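Local coordinates for Phospholipase/Carboxylesterase (PDB 4H0C), which probably hydrolyses carboxylic esters, perhaps including palmitoyl-protein thioesters, as an alpha/beta hydrolase of the phospholipase/carboxylesterase family, at residues N60-Y65 against F107-C112; S80-V85 against L115-R120. One frame throughout, in Å; residues are numbered along the deposited sequence.

Contact 1. Residues N60-Y65 against F107-C112. With CIT (citric acid), chain C.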
ATOM      1  N   ASN A  60     -11.066   7.766   9.501  1.00 19.47           N
ATOM      2  CA  ASN A  60     -11.024   7.456   8.065  1.00 20.93           C
ATOM      3  C   ASN A  60      -9.776   8.037   7.390  1.00 18.17           C
ATOM      4  O   ASN A  60      -9.792   8.347   6.195  1.00 18.52           O
ATOM      5  CB  ASN A  60     -12.273   7.983   7.338  1.00 23.27           C
ATOM      6  CG  ASN A  60     -13.539   7.228   7.679  1.00 27.79           C
ATOM      7  OD1 ASN A  60     -13.530   6.245   8.406  1.00 32.63           O
ATOM      8  ND2 ASN A  60     -14.645   7.696   7.135  1.00 32.62           N
ATOM      9  N   SER A  61      -8.691   8.173   8.156  1.00 15.75           N
ATOM     10  CA  SER A  61      -7.470   8.758   7.631  1.00 16.35           C
ATOM     11  C   SER A  61      -6.260   8.209   8.364  1.00 15.06           C
ATOM     12  O   SER A  61      -6.176   8.303   9.602  1.00 15.76           O
ATOM     13  CB  SER A  61      -7.525  10.293   7.746  1.00 16.81           C
ATOM     14  OG  SER A  61      -6.303  10.883   7.299  1.00 17.53           O
ATOM     15  N   TRP A  62      -5.322   7.635   7.596  1.00 15.42           N
ATOM     16  CA  TRP A  62      -4.090   7.048   8.176  1.00 13.51           C
ATOM     17  C   TRP A  62      -3.223   8.015   8.940  1.00 14.02           C
ATOM     18  O   TRP A  62      -2.634   7.652   9.958  1.00 14.52           O
ATOM     19  CB  TRP A  62      -3.294   6.275   7.119  1.00 12.42           C
ATOM     20  CG  TRP A  62      -4.125   5.164   6.520  1.00 12.81           C
ATOM     21  CD1 TRP A  62      -4.583   5.034   5.205  1.00 13.79           C
ATOM     22  CD2 TRP A  62      -4.615   3.976   7.222  1.00 12.36           C
ATOM     23  NE1 TRP A  62      -5.312   3.878   5.061  1.00 14.03           N
ATOM     24  CE2 TRP A  62      -5.388   3.204   6.245  1.00 12.94           C
ATOM     25  CE3 TRP A  62      -4.522   3.518   8.528  1.00 12.41           C
ATOM     26  CZ2 TRP A  62      -6.015   1.994   6.587  1.00 14.65           C
ATOM     27  CZ3 TRP A  62      -5.141   2.312   8.862  1.00 13.57           C
ATOM     28  CH2 TRP A  62      -5.880   1.571   7.909  1.00 13.82           C
ATOM     29  N   TYR A  63      -3.140   9.249   8.463  1.00 12.68           N
ATOM     30  CA  TYR A  63      -2.322  10.278   9.126  1.00 13.74           C
ATOM     31  C   TYR A  63      -2.875  11.631   8.657  1.00 14.44           C
ATOM     32  O   TYR A  63      -3.431  11.719   7.546  1.00 15.83           O
ATOM     33  CB  TYR A  63      -0.807  10.088   8.778  1.00 14.95           C
ATOM     34  CG  TYR A  63      -0.549   9.810   7.312  1.00 14.48           C
ATOM     35  CD1 TYR A  63      -0.525  10.861   6.377  1.00 15.05           C
ATOM     36  CD2 TYR A  63      -0.386   8.504   6.835  1.00 14.19           C
ATOM     37  CE1 TYR A  63      -0.329  10.611   5.020  1.00 15.47           C
ATOM     38  CE2 TYR A  63      -0.153   8.257   5.501  1.00 14.32           C
ATOM     39  CZ  TYR A  63      -0.158   9.307   4.595  1.00 14.99           C
ATOM     40  OH  TYR A  63       0.024   9.064   3.269  1.00 18.80           O
ATOM     41  N   PRO A  64      -2.740  12.687   9.487  1.00 16.60           N
ATOM     42  CA  PRO A  64      -3.541  13.916   9.281  1.00 16.67           C
ATOM     43  C   PRO A  64      -3.189  14.849   8.117  1.00 16.47           C
ATOM     44  O   PRO A  64      -4.061  15.572   7.639  1.00 15.84           O
ATOM     45  CB  PRO A  64      -3.366  14.674  10.602  1.00 19.28           C
ATOM     46  CG  PRO A  64      -2.059  14.160  11.150  1.00 16.91           C
ATOM     47  CD  PRO A  64      -2.050  12.694  10.790  1.00 15.35           C
ATOM     48  N   TYR A  65      -1.929  14.838   7.691  1.00 14.55           N
ATOM     49  CA  TYR A  65      -1.407  15.809   6.738  1.00 14.86           C
ATOM     50  C   TYR A  65      -0.889  15.146   5.479  1.00 14.41           C
ATOM     51  O   TYR A  65      -0.893  13.907   5.385  1.00 15.83           O
ATOM     52  CB  TYR A  65      -0.305  16.621   7.431  1.00 14.16           C
ATOM     53  CG  TYR A  65      -0.808  17.304   8.687  1.00 15.56           C
ATOM     54  CD1 TYR A  65      -1.907  18.182   8.630  1.00 16.28           C
ATOM     55  CD2 TYR A  65      -0.207  17.082   9.920  1.00 16.19           C
ATOM     56  CE1 TYR A  65      -2.377  18.822   9.766  1.00 18.05           C
ATOM     57  CE2 TYR A  65      -0.670  17.730  11.060  1.00 19.11           C
ATOM     58  CZ  TYR A  65      -1.755  18.585  10.974  1.00 19.63           C
ATOM     59  OH  TYR A  65      -2.211  19.207  12.109  1.00 24.32           O
ATOM     60  N   PHE A 107      -4.556   2.768  -2.574  1.00 13.19           N
ATOM     61  CA  PHE A 107      -4.746   3.938  -3.433  1.00 14.75           C
ATOM     62  C   PHE A 107      -4.434   5.178  -2.641  1.00 13.59           C
ATOM     63  O   PHE A 107      -4.908   5.320  -1.514  1.00 15.80           O
ATOM     64  CB  PHE A 107      -6.202   4.035  -3.957  1.00 16.40           C
ATOM     65  CG  PHE A 107      -6.501   5.317  -4.673  1.00 17.63           C
ATOM     66  CD1 PHE A 107      -5.836   5.634  -5.863  1.00 18.72           C
ATOM     67  CD2 PHE A 107      -7.427   6.216  -4.161  1.00 18.63           C
ATOM     68  CE1 PHE A 107      -6.096   6.821  -6.538  1.00 21.53           C
ATOM     69  CE2 PHE A 107      -7.704   7.405  -4.838  1.00 23.62           C
ATOM     70  CZ  PHE A 107      -7.038   7.712  -6.025  1.00 22.19           C
ATOM     71  N   SER A 108      -3.683   6.092  -3.253  1.00 14.01           N
ATOM     72  CA  SER A 108      -3.456   7.432  -2.688  1.00 14.42           C
ATOM     73  C   SER A 108      -2.838   7.341  -1.276  1.00 13.77           C
ATOM     74  O   SER A 108      -1.770   6.753  -1.130  1.00 14.20           O
ATOM     75  CB  SER A 108      -4.739   8.293  -2.789  1.00 17.48           C
ATOM     76  OG  SER A 108      -4.450   9.676  -2.671  1.00 20.85           O
ATOM     77  N   GLN A 109      -3.500   7.867  -0.243  1.00 14.10           N
ATOM     78  CA  GLN A 109      -2.985   7.761   1.124  1.00 11.38           C
ATOM     79  C   GLN A 109      -2.655   6.321   1.483  1.00 11.43           C
ATOM     80  O   GLN A 109      -1.637   6.074   2.148  1.00 14.19           O
ATOM     81  CB  GLN A 109      -3.962   8.368   2.138  1.00 13.51           C
ATOM     82  CG  GLN A 109      -3.373   8.548   3.536  1.00 13.37           C
ATOM     83  CD  GLN A 109      -4.434   8.937   4.562  1.00 14.98           C
ATOM     84  OE1 GLN A 109      -5.472   8.278   4.663  1.00 14.11           O
ATOM     85  NE2 GLN A 109      -4.173  10.004   5.335  1.00 15.16           N
ATOM     86  N   GLY A 110      -3.509   5.388   1.055  1.00 11.52           N
ATOM     87  CA  GLY A 110      -3.267   3.941   1.232  1.00 12.29           C
ATOM     88  C   GLY A 110      -2.095   3.395   0.441  1.00 11.76           C
ATOM     89  O   GLY A 110      -1.441   2.444   0.893  1.00 13.47           O
ATOM     90  N   ALA A 111      -1.824   3.977  -0.737  1.00 11.28           N
ATOM     91  CA  ALA A 111      -0.641   3.563  -1.541  1.00 10.53           C
ATOM     92  C   ALA A 111       0.644   4.018  -0.837  1.00 11.22           C
ATOM     93  O   ALA A 111       1.612   3.279  -0.782  1.00 12.35           O
ATOM     94  CB  ALA A 111      -0.715   4.144  -2.944  1.00 14.13           C
ATOM     95  N   CYS A 112       0.637   5.236  -0.288  1.00 12.01           N
ATOM     96  CA  CYS A 112       1.787   5.724   0.465  1.00 11.67           C
ATOM     97  C   CYS A 112       2.055   4.831   1.674  1.00 12.65           C
ATOM     98  O   CYS A 112       3.197   4.465   1.939  1.00 13.84           O
ATOM     99  CB  CYS A 112       1.544   7.158   0.935  1.00 13.14           C
ATOM    100  SG  CYS A 112       1.335   8.289  -0.443  1.00 15.87           S
TER
HETATM  101  C1  CIT C 301      -3.933  12.633  -0.012  1.00 29.98           C
HETATM  102  O1  CIT C 301      -3.975  13.412   0.955  1.00 33.06           O
HETATM  103  O2  CIT C 301      -4.842  11.808  -0.231  1.00 35.64           O
HETATM  104  C2  CIT C 301      -2.738  12.701  -0.938  1.00 26.21           C
HETATM  105  C3  CIT C 301      -1.691  11.649  -0.537  1.00 23.91           C
HETATM  106  O7  CIT C 301      -2.284  10.353  -0.509  1.00 27.71           O
HETATM  107  C4  CIT C 301      -0.528  11.605  -1.530  1.00 25.84           C
HETATM  108  C5  CIT C 301      -0.843  10.672  -2.683  1.00 29.58           C
HETATM  109  O3  CIT C 301      -0.266   9.554  -2.738  1.00 27.49           O
HETATM  110  O4  CIT C 301      -1.666  11.060  -3.547  1.00 31.85           O
HETATM  111  C6  CIT C 301      -1.143  11.884   0.855  1.00 22.70           C
HETATM  112  O5  CIT C 301      -1.185  10.927   1.673  1.00 24.07           O
HETATM  113  O6  CIT C 301      -0.646  12.993   1.114  1.00 22.00           O
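Gln109 pushes its amide into the bend of segment 60-65 and is gripped at both ends by Ser61 and Trp62. Its NE2 donates to Ser61 OG at 3.0 Å, almost straight (175°), with the serine oxygen in the plane of the amide. On the other side, Trp62 N donates to Gln109 OE1, also at 3.0 Å, but from well above the carbonyl plane. Together the two bonds should fix the rotation of the amide. Tyr63 closes over it: Gln109 NE2 lies 3.8 Å above the ring plane, over its centre, with ring and amide planes 62° apart. Tyr63 CG sits between the backbone N and the carbonyl carbon (chi1 44°), which swings the ring back over Gln109 and brings OH to 3.4 Å from Cys112 CB. The same hydroxyl donates to O5 of a bound citrate, at 2.7 Å; this ligand is probably a component of the crystallisation solution. Citrate O7 lies 3.1 Å from Ser108 OG, in a hydrogen bond, and 2.8 Å from Gln109 N. Ser108 has a positive phi and is also hydrogen-bonded to His194, consistent with the nucleophile elbow and Ser-His-Asp triad of alpha/beta hydrolases; Gln109 N would then probably line the oxyanion hole. Further out, Trp62 NE1 bonds to His29 O and its ring stacks on that of His29. The contact thus lies where strand 102-107 turns into helix 109-120, with the 60-65 loop lying between that helix start and helix 77-94, whose Leu78 meets Tyr63 and whose Leu84 meets Trp62.

Contact 2. Residues S80-V85 against L115-R120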
ATOM      1  N   SER A  80       1.180   4.360  14.337  1.00 15.01           N
ATOM      2  CA  SER A  80       0.000   3.561  14.666  1.00 16.40           C
ATOM      3  C   SER A  80      -0.545   2.863  13.419  1.00 13.52           C
ATOM      4  O   SER A  80      -0.950   1.695  13.479  1.00 15.01           O
ATOM      5  CB  SER A  80      -1.086   4.425  15.310  1.00 16.60           C
ATOM      6  OG  SER A  80      -2.067   3.584  15.895  1.00 17.45           O
ATOM      7  N   ALA A  81      -0.575   3.586  12.303  1.00 13.81           N
ATOM      8  CA  ALA A  81      -1.021   2.993  11.018  1.00 12.27           C
ATOM      9  C   ALA A  81      -0.103   1.821  10.620  1.00 14.17           C
ATOM     10  O   ALA A  81      -0.588   0.723  10.255  1.00 13.62           O
ATOM     11  CB  ALA A  81      -1.092   4.064   9.931  1.00 13.55           C
ATOM     12  N   LEU A  82       1.215   2.026  10.730  1.00 13.93           N
ATOM     13  CA  LEU A  82       2.192   0.978  10.372  1.00 13.19           C
ATOM     14  C   LEU A  82       2.030  -0.230  11.282  1.00 14.37           C
ATOM     15  O   LEU A  82       2.100  -1.371  10.822  1.00 15.54           O
ATOM     16  CB  LEU A  82       3.634   1.512  10.443  1.00 14.27           C
ATOM     17  CG  LEU A  82       3.963   2.585   9.389  1.00 13.81           C
ATOM     18  CD1 LEU A  82       5.238   3.337   9.768  1.00 14.70           C
ATOM     19  CD2 LEU A  82       4.099   1.944   8.009  1.00 16.03           C
ATOM     20  N   ALA A  83       1.799   0.027  12.574  1.00 14.79           N
ATOM     21  CA  ALA A  83       1.542  -1.063  13.525  1.00 15.37           C
ATOM     22  C   ALA A  83       0.340  -1.921  13.126  1.00 16.08           C
ATOM     23  O   ALA A  83       0.395  -3.160  13.206  1.00 16.12           O
ATOM     24  CB  ALA A  83       1.369  -0.528  14.947  1.00 15.66           C
ATOM     25  N   LEU A  84      -0.734  -1.278  12.702  1.00 15.19           N
ATOM     26  CA  LEU A  84      -1.960  -1.999  12.331  1.00 13.31           C
ATOM     27  C   LEU A  84      -1.736  -2.861  11.080  1.00 14.81           C
ATOM     28  O   LEU A  84      -2.185  -4.022  11.021  1.00 14.94           O
ATOM     29  CB  LEU A  84      -3.132  -1.010  12.154  1.00 14.84           C
ATOM     30  CG  LEU A  84      -4.511  -1.612  11.755  1.00 14.95           C
ATOM     31  CD1 LEU A  84      -4.989  -2.705  12.698  1.00 16.19           C
ATOM     32  CD2 LEU A  84      -5.584  -0.546  11.620  1.00 15.38           C
ATOM     33  N   VAL A  85      -1.031  -2.311  10.086  1.00 14.94           N
ATOM     34  CA  VAL A  85      -0.738  -3.100   8.870  1.00 14.15           C
ATOM     35  C   VAL A  85       0.074  -4.313   9.285  1.00 12.32           C
ATOM     36  O   VAL A  85      -0.202  -5.447   8.861  1.00 13.31           O
ATOM     37  CB  VAL A  85       0.007  -2.278   7.802  1.00 14.85           C
ATOM     38  CG1 VAL A  85       0.430  -3.160   6.618  1.00 14.24           C
ATOM     39  CG2 VAL A  85      -0.839  -1.075   7.382  1.00 15.52           C
ATOM     40  N   LEU A 115       3.533   1.491   0.517  1.00 10.84           N
ATOM     41  CA  LEU A 115       4.960   1.577   0.167  1.00 10.11           C
ATOM     42  C   LEU A 115       5.800   1.734   1.431  1.00 10.82           C
ATOM     43  O   LEU A 115       6.836   1.094   1.569  1.00 11.59           O
ATOM     44  CB  LEU A 115       5.216   2.746  -0.769  1.00 10.51           C
ATOM     45  CG  LEU A 115       4.673   2.506  -2.184  1.00 10.39           C
ATOM     46  CD1 LEU A 115       4.817   3.802  -2.952  1.00 12.45           C
ATOM     47  CD2 LEU A 115       5.417   1.365  -2.908  1.00 12.66           C
ATOM     48  N   GLU A 116       5.335   2.565   2.366  1.00 11.50           N
ATOM     49  CA  GLU A 116       6.102   2.836   3.578  1.00 11.72           C
ATOM     50  C   GLU A 116       6.200   1.577   4.428  1.00 10.68           C
ATOM     51  O   GLU A 116       7.278   1.234   4.921  1.00 11.81           O
ATOM     52  CB  GLU A 116       5.484   3.994   4.375  1.00 12.19           C
ATOM     53  CG  GLU A 116       6.336   4.517   5.538  1.00 14.92           C
ATOM     54  CD  GLU A 116       7.691   5.099   5.130  1.00 14.87           C
ATOM     55  OE1 GLU A 116       7.850   5.558   3.962  1.00 15.58           O
ATOM     56  OE2 GLU A 116       8.593   5.121   6.011  1.00 16.13           O
ATOM     57  N   TYR A 117       5.091   0.848   4.559  1.00 11.49           N
ATOM     58  CA  TYR A 117       5.128  -0.379   5.341  1.00 11.03           C
ATOM     59  C   TYR A 117       6.024  -1.448   4.722  1.00 11.03           C
ATOM     60  O   TYR A 117       6.862  -2.055   5.402  1.00 11.71           O
ATOM     61  CB  TYR A 117       3.723  -0.976   5.587  1.00 11.22           C
ATOM     62  CG  TYR A 117       3.845  -2.314   6.276  1.00 11.00           C
ATOM     63  CD1 TYR A 117       4.012  -2.375   7.656  1.00 11.91           C
ATOM     64  CD2 TYR A 117       3.909  -3.516   5.546  1.00 11.80           C
ATOM     65  CE1 TYR A 117       4.179  -3.597   8.303  1.00 12.68           C
ATOM     66  CE2 TYR A 117       4.072  -4.737   6.189  1.00 11.98           C
ATOM     67  CZ  TYR A 117       4.220  -4.771   7.560  1.00 12.39           C
ATOM     68  OH  TYR A 117       4.394  -5.964   8.217  1.00 16.55           O
ATOM     69  N   THR A 118       5.830  -1.685   3.435  1.00 11.71           N
ATOM     70  CA  THR A 118       6.547  -2.780   2.792  1.00 10.33           C
ATOM     71  C   THR A 118       8.047  -2.489   2.690  1.00 11.52           C
ATOM     72  O   THR A 118       8.822  -3.403   2.719  1.00 14.49           O
ATOM     73  CB  THR A 118       5.964  -3.173   1.432  1.00 10.83           C
ATOM     74  OG1 THR A 118       5.902  -2.018   0.608  1.00 11.96           O
ATOM     75  CG2 THR A 118       4.546  -3.745   1.607  1.00 11.90           C
ATOM     76  N   THR A 119       8.427  -1.216   2.564  1.00 12.27           N
ATOM     77  CA  THR A 119       9.828  -0.817   2.415  1.00 11.51           C
ATOM     78  C   THR A 119      10.549  -0.778   3.785  1.00 12.71           C
ATOM     79  O   THR A 119      11.762  -1.052   3.888  1.00 13.69           O
ATOM     80  CB  THR A 119       9.915   0.482   1.601  1.00 13.72           C
ATOM     81  OG1 THR A 119       9.150   0.299   0.395  1.00 15.85           O
ATOM     82  CG2 THR A 119      11.366   0.792   1.187  1.00 16.92           C
ATOM     83  N   ARG A 120       9.801  -0.509   4.852  1.00 11.98           N
ATOM     84  CA  ARG A 120      10.379  -0.675   6.204  1.00 13.42           C
ATOM     85  C   ARG A 120      10.543  -2.140   6.571  1.00 14.26           C
ATOM     86  O   ARG A 120      11.299  -2.467   7.499  1.00 15.65           O
ATOM     87  CB  ARG A 120       9.487   0.022   7.241  1.00 11.73           C
ATOM     88  CG  ARG A 120       9.567   1.543   7.174  1.00 11.39           C
ATOM     89  CD  ARG A 120       8.840   2.149   8.353  1.00 13.77           C
ATOM     90  NE  ARG A 120       8.768   3.600   8.248  1.00 15.34           N
ATOM     91  CZ  ARG A 120       8.739   4.428   9.290  1.00 15.33           C
ATOM     92  NH1 ARG A 120       8.843   3.948  10.531  1.00 19.91           N
ATOM     93  NH2 ARG A 120       8.642   5.729   9.086  1.00 18.24           N
TER
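Val85 and Tyr117 make the tight, buried part of this helix-helix contact. A methyl, Val85 CG1, presses on one face of the Tyr117 ring in a CH-pi contact, 3.6 Å from the centroid and 16° off the ring normal. Tyr117 carries its ring anti to the backbone N (chi1 174°), which sends it toward helix 77-94 and offers that face. Next to it Leu82 CD2 settles against the base of the tyrosine, 3.7 Å from Tyr117 CA. The segment axes come within 10.1 Å and cross at -67°, steep enough that few residues meet. These are two of the helices packed beside the central sheet of the alpha/beta-hydrolase fold, and helix 109-120 is the one that starts at the presumed nucleophile. The other branch of Leu82 faces the looser side, where Leu82 and Arg120 are both partly exposed. There Leu82 CD1 rests 3.6 Å above the guanidinium plane of Arg120, over its centre. That group is held from its edge by a salt bridge within its own helix, Arg120 NE to Glu116 OE2 at 2.7 Å, with OE2 met on its anti side. The other carboxylate oxygen, OE1, accepts from Ile136 N and is hydrogen-bonded to Tyr145 OH.

From the N terminus, the chain leaves strand 50-55, runs through the 60-65 loop, forms helix 77-94, enters the sheet as strand 102-107 and turns into helix 109-120. Contact 1 closes a loop of 41 intervening residues, bringing the first turn of that helix back to 60-65; contact 2 closes one of 29, between helix 77-94 and the later part of helix 109-120. The segments alternate along the chain, so the two closures cross. Their centres lie 11 Å apart and they touch directly: Trp62 CE3 packs on Ala81 CB at 3.7 Å. Loop, helix 77-94 and helix 109-120 are therefore tied mutually, next to the presumed active site at the helix start.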